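Side-chain contacts in 2-dehydro-3-deoxyphosphogluconate aldolase (Vibrio fischeri, PDB 3NZR), which belongs to the KDGP aldolase family and is built on a TIM-barrel-type alpha/beta fold: residues 12-17 / 241-246; 18-23 / 27-32; 50-55 / 83-88. All blocks are in the same frame, centred on the assembly; numbering follows the deposited sequence.

Contact 1 (12-17 / 241-246)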
loop_
_atom_site.group_PDB
_atom_site.type_symbol
_atom_site.label_atom_id
_atom_site.label_comp_id
_atom_site.label_asym_id
_atom_site.label_seq_id
_atom_site.Cartn_x
_atom_site.Cartn_y
_atom_site.Cartn_z
ATOM N N ASN A 12 8.912 -3.378 27.928
ATOM C CA ASN A 12 8.023 -3.694 26.824
ATOM C C ASN A 12 7.194 -2.511 26.323
ATOM O O ASN A 12 6.067 -2.714 25.861
ATOM C CB ASN A 12 7.117 -4.868 27.255
ATOM C CG ASN A 12 7.901 -6.060 27.689
ATOM O OD1 ASN A 12 7.825 -6.475 28.837
ATOM N ND2 ASN A 12 8.687 -6.597 26.785
ATOM N N ARG A 13 7.739 -1.283 26.445
ATOM C CA ARG A 13 6.990 -0.075 26.223
ATOM C C ARG A 13 7.678 0.945 25.273
ATOM O O ARG A 13 7.016 1.536 24.409
ATOM C CB ARG A 13 6.707 0.617 27.540
ATOM C CG ARG A 13 5.495 1.620 27.556
ATOM C CD ARG A 13 4.061 1.012 27.744
ATOM N NE ARG A 13 3.064 2.011 27.322
ATOM C CZ ARG A 13 2.400 2.850 28.130
ATOM N NH1 ARG A 13 1.537 3.692 27.610
ATOM N NH2 ARG A 13 2.554 2.855 29.454
ATOM N N VAL A 14 8.938 1.254 25.519
ATOM C CA VAL A 14 9.651 2.336 24.787
ATOM C C VAL A 14 10.975 1.778 24.237
ATOM O O VAL A 14 11.755 1.198 24.956
ATOM C CB VAL A 14 9.927 3.513 25.723
ATOM C CG1 VAL A 14 10.720 4.674 25.000
ATOM C CG2 VAL A 14 8.645 4.001 26.374
ATOM N N CYS A 15 11.223 1.974 22.955
ATOM C CA CYS A 15 12.537 1.766 22.371
ATOM C C CYS A 15 12.988 3.074 21.620
ATOM O O CYS A 15 12.268 3.607 20.757
ATOM C CB CYS A 15 12.422 0.642 21.400
ATOM S SG CYS A 15 13.958 0.103 20.736
ATOM N N LEU A 16 14.128 3.626 21.998
ATOM C CA LEU A 16 14.670 4.858 21.402
ATOM C C LEU A 16 15.164 4.608 19.937
ATOM O O LEU A 16 15.613 3.515 19.579
ATOM C CB LEU A 16 15.880 5.325 22.215
ATOM C CG LEU A 16 15.659 5.528 23.693
ATOM C CD1 LEU A 16 16.983 5.861 24.413
ATOM C CD2 LEU A 16 14.558 6.574 23.977
ATOM N N ASN A 17 15.026 5.610 19.092
ATOM C CA ASN A 17 15.524 5.497 17.734
ATOM C C ASN A 17 16.339 6.757 17.492
ATOM O O ASN A 17 15.787 7.869 17.569
ATOM C CB ASN A 17 14.380 5.389 16.752
ATOM C CG ASN A 17 14.854 5.054 15.322
ATOM O OD1 ASN A 17 15.888 5.447 14.920
ATOM N ND2 ASN A 17 14.101 4.277 14.624
ATOM N N ASP A 241 17.547 7.236 31.002
ATOM C CA ASP A 241 17.212 7.468 32.400
ATOM C C ASP A 241 15.861 8.204 32.524
ATOM O O ASP A 241 15.060 7.891 33.386
ATOM C CB ASP A 241 18.305 8.265 33.070
ATOM C CG ASP A 241 19.547 7.415 33.433
ATOM O OD1 ASP A 241 19.510 6.152 33.381
ATOM O OD2 ASP A 241 20.574 8.053 33.759
HETATM N N MSE A 242 15.624 9.178 31.640
HETATM C CA MSE A 242 14.334 9.827 31.549
HETATM C C MSE A 242 13.218 8.835 31.271
HETATM O O MSE A 242 12.131 8.930 31.863
HETATM C CB MSE A 242 14.323 10.918 30.463
HETATM C CG MSE A 242 15.094 12.146 30.844
HETATM SE SE MSE A 242 15.077 13.517 29.378
HETATM C CE MSE A 242 16.064 14.964 30.330
ATOM N N THR A 243 13.503 7.858 30.423
ATOM C CA THR A 243 12.499 6.863 30.106
ATOM C C THR A 243 12.193 5.990 31.372
ATOM O O THR A 243 11.035 5.724 31.697
ATOM C CB THR A 243 12.971 6.039 28.900
ATOM O OG1 THR A 243 13.162 6.941 27.772
ATOM C CG2 THR A 243 11.982 4.897 28.548
ATOM N N LYS A 244 13.221 5.660 32.146
ATOM C CA LYS A 244 13.019 4.805 33.334
ATOM C C LYS A 244 12.190 5.549 34.357
ATOM O O LYS A 244 11.260 4.954 34.951
ATOM C CB LYS A 244 14.353 4.413 33.960
ATOM C CG LYS A 244 15.209 3.613 33.053
ATOM C CD LYS A 244 16.474 3.110 33.738
ATOM C CE LYS A 244 17.247 2.162 32.821
ATOM N NZ LYS A 244 18.514 1.682 33.466
ATOM N N LYS A 245 12.502 6.833 34.519
ATOM C CA LYS A 245 11.735 7.733 35.370
ATOM C C LYS A 245 10.292 7.972 34.921
ATOM O O LYS A 245 9.432 8.220 35.767
ATOM C CB LYS A 245 12.435 9.068 35.504
ATOM C CG LYS A 245 11.700 10.061 36.393
ATOM C CD LYS A 245 12.557 11.277 36.705
ATOM C CE LYS A 245 11.739 12.353 37.448
ATOM N NZ LYS A 245 12.285 13.746 37.307
ATOM N N LEU A 246 10.029 7.922 33.608
ATOM C CA LEU A 246 8.683 8.134 33.079
ATOM C C LEU A 246 7.813 6.943 33.438
ATOM O O LEU A 246 6.663 7.092 33.744
ATOM C CB LEU A 246 8.676 8.280 31.534
ATOM C CG LEU A 246 9.034 9.621 30.904
ATOM C CD1 LEU A 246 9.233 9.419 29.384
ATOM C CD2 LEU A 246 7.977 10.684 31.199
#
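Val-14 and Leu-16 meet Thr-243 where the C-terminal helix 233-247 of this TIM-barrel-type fold packs against the outer side of the chain leading into its first strand, 16-19. The side chains of Val-14 and Thr-243 meet end-on, tip to tip. Methyl CG2 of Thr-243 is 3.8 Å from both CB and CG1 of Val-14, and CG2 of Val-14 is only slightly farther off. That methyl stands anti to the backbone N of Thr-243 (chi1 -60° for OG1), which sends it out from the helix while the hydroxyl turns off to one side. Leu-16 passes alongside Thr-243, heading the other way, and its CD2 lies 4.1 Å from Thr-243 OG1. Beyond this pair, Leu-16 also packs on Tyr-200, Val-37 and Leu-239.

Threonine suits the spot because its two branches do different work. The methyl serves the apolar interface; the hydroxyl, buried beside a leucine methyl, is hydrogen-bonded to Leu-239 O one turn back in its own helix and to Tyr-200 OH. The touch across the two segments is therefore purely van der Waals, and its one polar atom is satisfied from the helix side and from helix 200-209.

Contact 2 (18-23 / 27-32); sequences VLAGSV and ADIYDA
The side chains of Val-18 and Ile-29 lie alongside one another, pointing opposite ways, so their contact is made along their flanks. The gamma methyls meet: CG2 of Val-18 is 3.6 Å from CG2 of Ile-29. In Ile-29 CG2 lies anti to the backbone N, while CG1 lies anti to the carbonyl carbon (chi1 -74°) and carries the nearly extended chain toward the residues that follow Val-18. The two branches of one isoleucine thereby serve different neighbours. Its CD1 reaches the backbone, 3.4 Å from Leu-19 O and 3.9 Å from Ala-20 CA, with the methyl of Ala-20 a little farther away. Leu-19 O also takes a hydrogen bond from Thr-231 OG1, so the methyl rests beside a carbonyl whose polar need is met by another residue. The small side chain of Ala-20 lets the delta methyl come close to the main chain.

Strand 16-19 and helix 23-32 are the first two elements of a beta-alpha-beta unit completed by strand 37-42. Ile-29, which joins the helix to strand 16-19, also packs on Val-37 and Val-39 of strand 37-42, so it touches all three elements. Between strand and helix the chain turns through Gly-21 to Ser-22, the N-cap, whose OG is hydrogen-bonded to Asn-25 N. The first helical turn then closes with a backbone hydrogen bond from Ala-27 N to Val-23 O, 3.2 Å long and nearly straight at 166°. Val-23 itself turns its side chain from the segment 27-32 and packs on Lys-58 and Tyr-59 of helix 49-61.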
loop_
_atom_site.group_PDB
_atom_site.type_symbol
_atom_site.label_atom_id
_atom_site.label_comp_id
_atom_site.label_asym_id
_atom_site.label_seq_id
_atom_site.Cartn_x
_atom_site.Cartn_y
_atom_site.Cartn_z
ATOM N N VAL A 18 17.625 6.560 17.239
ATOM C CA VAL A 18 18.618 7.596 17.127
ATOM C C VAL A 18 19.538 7.166 15.957
ATOM O O VAL A 18 19.654 5.967 15.648
ATOM C CB VAL A 18 19.436 7.802 18.420
ATOM C CG1 VAL A 18 18.483 8.023 19.629
ATOM C CG2 VAL A 18 20.323 6.610 18.692
ATOM N N LEU A 19 20.161 8.160 15.327
ATOM C CA LEU A 19 21.029 7.954 14.227
ATOM C C LEU A 19 22.407 7.598 14.731
ATOM O O LEU A 19 22.780 7.984 15.853
ATOM C CB LEU A 19 21.137 9.249 13.422
ATOM C CG LEU A 19 19.856 9.723 12.697
ATOM C CD1 LEU A 19 20.204 10.879 11.725
ATOM C CD2 LEU A 19 19.164 8.495 11.990
ATOM N N ALA A 20 23.160 6.846 13.925
ATOM C CA ALA A 20 24.573 6.526 14.201
ATOM C C ALA A 20 25.435 7.183 13.143
ATOM O O ALA A 20 25.130 7.082 11.958
ATOM C CB ALA A 20 24.805 4.991 14.116
ATOM N N GLY A 21 26.490 7.870 13.597
ATOM C CA GLY A 21 27.476 8.511 12.766
ATOM C C GLY A 21 28.558 7.581 12.240
ATOM O O GLY A 21 29.304 7.918 11.336
ATOM N N SER A 22 28.675 6.404 12.820
ATOM C CA SER A 22 29.703 5.433 12.389
ATOM C C SER A 22 29.391 4.144 13.125
ATOM O O SER A 22 28.605 4.145 14.115
ATOM C CB SER A 22 31.102 5.896 12.813
ATOM O OG SER A 22 31.219 5.790 14.230
ATOM N N VAL A 23 29.975 3.066 12.638
ATOM C CA VAL A 23 29.837 1.782 13.296
ATOM C C VAL A 23 30.258 1.862 14.758
ATOM O O VAL A 23 29.642 1.224 15.604
ATOM C CB VAL A 23 30.661 0.676 12.558
ATOM C CG1 VAL A 23 30.815 -0.598 13.415
ATOM C CG2 VAL A 23 29.953 0.341 11.309
ATOM N N ALA A 27 28.001 1.116 18.318
ATOM C CA ALA A 27 28.419 0.347 19.518
ATOM C C ALA A 27 28.224 1.135 20.800
ATOM O O ALA A 27 27.650 0.612 21.782
ATOM C CB ALA A 27 29.883 -0.100 19.390
ATOM N N ASP A 28 28.709 2.396 20.804
ATOM C CA ASP A 28 28.599 3.244 22.004
ATOM C C ASP A 28 27.146 3.550 22.323
ATOM O O ASP A 28 26.752 3.567 23.462
ATOM C CB ASP A 28 29.388 4.579 21.870
ATOM C CG ASP A 28 30.933 4.380 21.767
ATOM O OD1 ASP A 28 31.428 3.223 21.840
ATOM O OD2 ASP A 28 31.641 5.415 21.580
ATOM N N ILE A 29 26.342 3.774 21.275
ATOM C CA ILE A 29 24.940 4.105 21.472
ATOM C C ILE A 29 24.223 2.919 22.073
ATOM O O ILE A 29 23.465 3.077 23.027
ATOM C CB ILE A 29 24.269 4.494 20.129
ATOM C CG1 ILE A 29 24.716 5.891 19.682
ATOM C CG2 ILE A 29 22.721 4.343 20.219
ATOM C CD1 ILE A 29 24.471 6.088 18.123
ATOM N N TYR A 30 24.512 1.744 21.554
ATOM C CA TYR A 30 23.868 0.486 22.023
ATOM C C TYR A 30 24.174 0.221 23.522
ATOM O O TYR A 30 23.254 0.004 24.325
ATOM C CB TYR A 30 24.314 -0.688 21.159
ATOM C CG TYR A 30 23.563 -1.963 21.421
ATOM C CD1 TYR A 30 22.304 -2.190 20.865
ATOM C CD2 TYR A 30 24.101 -2.938 22.234
ATOM C CE1 TYR A 30 21.612 -3.379 21.130
ATOM C CE2 TYR A 30 23.437 -4.112 22.482
ATOM C CZ TYR A 30 22.204 -4.343 21.928
ATOM O OH TYR A 30 21.557 -5.536 22.230
ATOM N N ASP A 31 25.433 0.367 23.895
ATOM C CA ASP A 31 25.840 0.262 25.322
ATOM C C ASP A 31 25.147 1.316 26.208
ATOM O O ASP A 31 24.587 1.009 27.244
ATOM C CB ASP A 31 27.339 0.437 25.476
ATOM C CG ASP A 31 28.165 -0.699 24.819
ATOM O OD1 ASP A 31 27.611 -1.816 24.592
ATOM O OD2 ASP A 31 29.382 -0.483 24.532
ATOM N N ALA A 32 25.138 2.562 25.753
ATOM C CA ALA A 32 24.551 3.639 26.524
ATOM C C ALA A 32 23.041 3.460 26.799
ATOM O O ALA A 32 22.528 3.823 27.884
ATOM C CB ALA A 32 24.873 5.000 25.830
#

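Contact 3 (50-55 / 83-88); sequences DTAVED and SLISQH
The imidazole of His-88 meets Val-53 at its edge: methyl CG2 of Val-53 lies near the ring plane. The two side chains run across each other at a slant, so the closer touch falls at the root of the histidine, where CB is 3.9 Å from Val-53 CG1 and nearly as close to CG2. With CG of His-88 anti to its own carbonyl carbon (chi1 -61°), the ring extends from a CB already pressed against the valine, toward the solvent-exposed margin of the contact. There the Asp-50 carboxylate stands 5.0 Å from ND1, measured to OD1; this is no salt bridge, but such a negative neighbour might favour a protonated ring.

Farther in, the side chains that meet are apolar. Val-53 sets its forked side chain toward the other helix, its CG2 4.2 Å from Ile-85 CG2, with the backbone oxygen of Ile-85 a van der Waals neighbour 3.9 Å from the same Val-53 CG2. The methyl of Ala-52, CB, is 3.6 Å from Ile-85 CD1. An alanine suits that place because its short side chain leaves the isoleucine arm, held nearly extended (chi2 169°), space to lie against the helix 49-61.

The segments of the two helices come within 9.3 Å, axis to axis, and run in broadly the same direction, 40° apart. They are successive helices on the outside of the parallel barrel, with strand 67-70 between them in sequence. Ile-85 packs on Val-69 of that strand and, on the helix side, on Met-56 of helix 49-61, while Leu-84 and Gln-87 touch Leu-107 of the next helix, 101-108.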
loop_
_atom_site.group_PDB
_atom_site.type_symbol
_atom_site.label_atom_id
_atom_site.label_comp_id
_atom_site.label_asym_id
_atom_site.label_seq_id
_atom_site.Cartn_x
_atom_site.Cartn_y
_atom_site.Cartn_z
ATOM N N ASP A 50 23.491 -2.464 -2.878
ATOM C CA ASP A 50 24.480 -3.414 -2.399
ATOM C C ASP A 50 25.502 -2.786 -1.466
ATOM O O ASP A 50 25.898 -3.384 -0.487
ATOM C CB ASP A 50 25.195 -4.057 -3.597
ATOM C CG ASP A 50 24.252 -4.945 -4.430
ATOM O OD1 ASP A 50 23.219 -5.460 -3.876
ATOM O OD2 ASP A 50 24.552 -5.136 -5.641
ATOM N N THR A 51 25.908 -1.576 -1.791
ATOM C CA THR A 51 26.813 -0.794 -0.957
ATOM C C THR A 51 26.198 -0.499 0.415
ATOM O O THR A 51 26.855 -0.619 1.443
ATOM C CB THR A 51 27.183 0.508 -1.717
ATOM O OG1 THR A 51 27.785 0.149 -2.992
ATOM C CG2 THR A 51 28.163 1.410 -0.926
ATOM N N ALA A 52 24.915 -0.143 0.431
ATOM C CA ALA A 52 24.187 0.075 1.717
ATOM C C ALA A 52 24.014 -1.273 2.497
ATOM O O ALA A 52 24.202 -1.347 3.697
ATOM C CB ALA A 52 22.855 0.704 1.431
ATOM N N VAL A 53 23.718 -2.356 1.797
ATOM C CA VAL A 53 23.496 -3.607 2.485
ATOM C C VAL A 53 24.787 -4.064 3.198
ATOM O O VAL A 53 24.734 -4.510 4.356
ATOM C CB VAL A 53 22.972 -4.670 1.535
ATOM C CG1 VAL A 53 23.040 -6.060 2.171
ATOM C CG2 VAL A 53 21.535 -4.327 1.044
ATOM N N GLU A 54 25.921 -3.956 2.516
ATOM C CA GLU A 54 27.242 -4.346 3.108
ATOM C C GLU A 54 27.593 -3.538 4.340
ATOM O O GLU A 54 28.031 -4.072 5.354
ATOM C CB GLU A 54 28.367 -4.207 2.060
ATOM C CG GLU A 54 28.308 -5.294 0.979
ATOM C CD GLU A 54 29.492 -5.234 -0.039
ATOM O OE1 GLU A 54 30.516 -4.542 0.264
ATOM O OE2 GLU A 54 29.397 -5.889 -1.129
ATOM N N ASP A 55 27.373 -2.229 4.268
ATOM C CA ASP A 55 27.652 -1.372 5.434
ATOM C C ASP A 55 26.666 -1.691 6.545
ATOM O O ASP A 55 27.054 -1.924 7.695
ATOM C CB ASP A 55 27.576 0.125 5.090
ATOM C CG ASP A 55 28.595 0.966 5.857
ATOM O OD1 ASP A 55 29.696 0.435 6.183
ATOM O OD2 ASP A 55 28.323 2.159 6.115
ATOM N N SER A 83 13.060 -0.556 0.718
ATOM C CA SER A 83 12.461 -1.798 0.683
ATOM C C SER A 83 13.461 -2.819 0.204
ATOM O O SER A 83 13.546 -3.889 0.829
ATOM C CB SER A 83 11.277 -1.808 -0.305
ATOM O OG SER A 83 10.144 -1.036 0.143
ATOM N N LEU A 84 14.201 -2.538 -0.870
ATOM C CA LEU A 84 15.152 -3.524 -1.432
ATOM C C LEU A 84 16.314 -3.743 -0.449
ATOM O O LEU A 84 16.761 -4.846 -0.229
ATOM C CB LEU A 84 15.747 -3.016 -2.733
ATOM C CG LEU A 84 14.735 -2.931 -3.858
ATOM C CD1 LEU A 84 15.363 -2.241 -5.065
ATOM C CD2 LEU A 84 14.321 -4.332 -4.246
ATOM N N ILE A 85 16.816 -2.680 0.153
ATOM C CA ILE A 85 17.828 -2.847 1.246
ATOM C C ILE A 85 17.342 -3.726 2.403
ATOM O O ILE A 85 18.063 -4.636 2.875
ATOM C CB ILE A 85 18.229 -1.468 1.797
ATOM C CG1 ILE A 85 19.046 -0.693 0.755
ATOM C CG2 ILE A 85 19.056 -1.578 3.115
ATOM C CD1 ILE A 85 19.237 0.764 1.140
ATOM N N SER A 86 16.153 -3.451 2.918
ATOM C CA SER A 86 15.623 -4.176 4.047
ATOM C C SER A 86 15.409 -5.656 3.732
ATOM O O SER A 86 15.581 -6.529 4.570
ATOM C CB SER A 86 14.324 -3.519 4.554
ATOM O OG SER A 86 14.546 -2.132 4.907
ATOM N N GLN A 87 14.991 -5.961 2.507
ATOM C CA GLN A 87 14.881 -7.323 2.061
ATOM C C GLN A 87 16.162 -8.085 2.423
ATOM O O GLN A 87 16.060 -9.170 2.988
ATOM C CB GLN A 87 14.632 -7.394 0.563
ATOM C CG GLN A 87 14.508 -8.832 0.002
ATOM C CD GLN A 87 13.967 -8.847 -1.404
ATOM O OE1 GLN A 87 14.263 -7.968 -2.192
ATOM N NE2 GLN A 87 13.158 -9.842 -1.724
ATOM N N HIS A 88 17.327 -7.533 2.105
ATOM C CA HIS A 88 18.614 -8.233 2.335
ATOM C C HIS A 88 19.168 -8.021 3.716
ATOM O O HIS A 88 19.761 -8.915 4.271
ATOM C CB HIS A 88 19.635 -7.802 1.314
ATOM C CG HIS A 88 19.223 -8.114 -0.069
ATOM N ND1 HIS A 88 19.434 -7.251 -1.122
ATOM C CD2 HIS A 88 18.589 -9.199 -0.581
ATOM C CE1 HIS A 88 18.963 -7.808 -2.232
ATOM N NE2 HIS A 88 18.443 -8.987 -1.930
#

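Overall arrangement
Contacts 1 and 2 both draw on strand 16-19: the first packs the approach to it and its beginning against the last helix, the second packs its end against the helix that follows it. Their centres are about 17 Å apart. Contact 1 joins regions near the two ends of the chain, and both other contacts fall within the span it bridges. Contact 3 has its centre about 19 Å from that of contact 2, with nearest atoms about 5 Å apart but not touching; from contact 1, across the chain's centre, these distances are 29 and 12 Å. A bound magnesium ion lies about 10 Å from the side chain of Thr-243, and one about 14 Å from that of Ile-29, so neither touches metal.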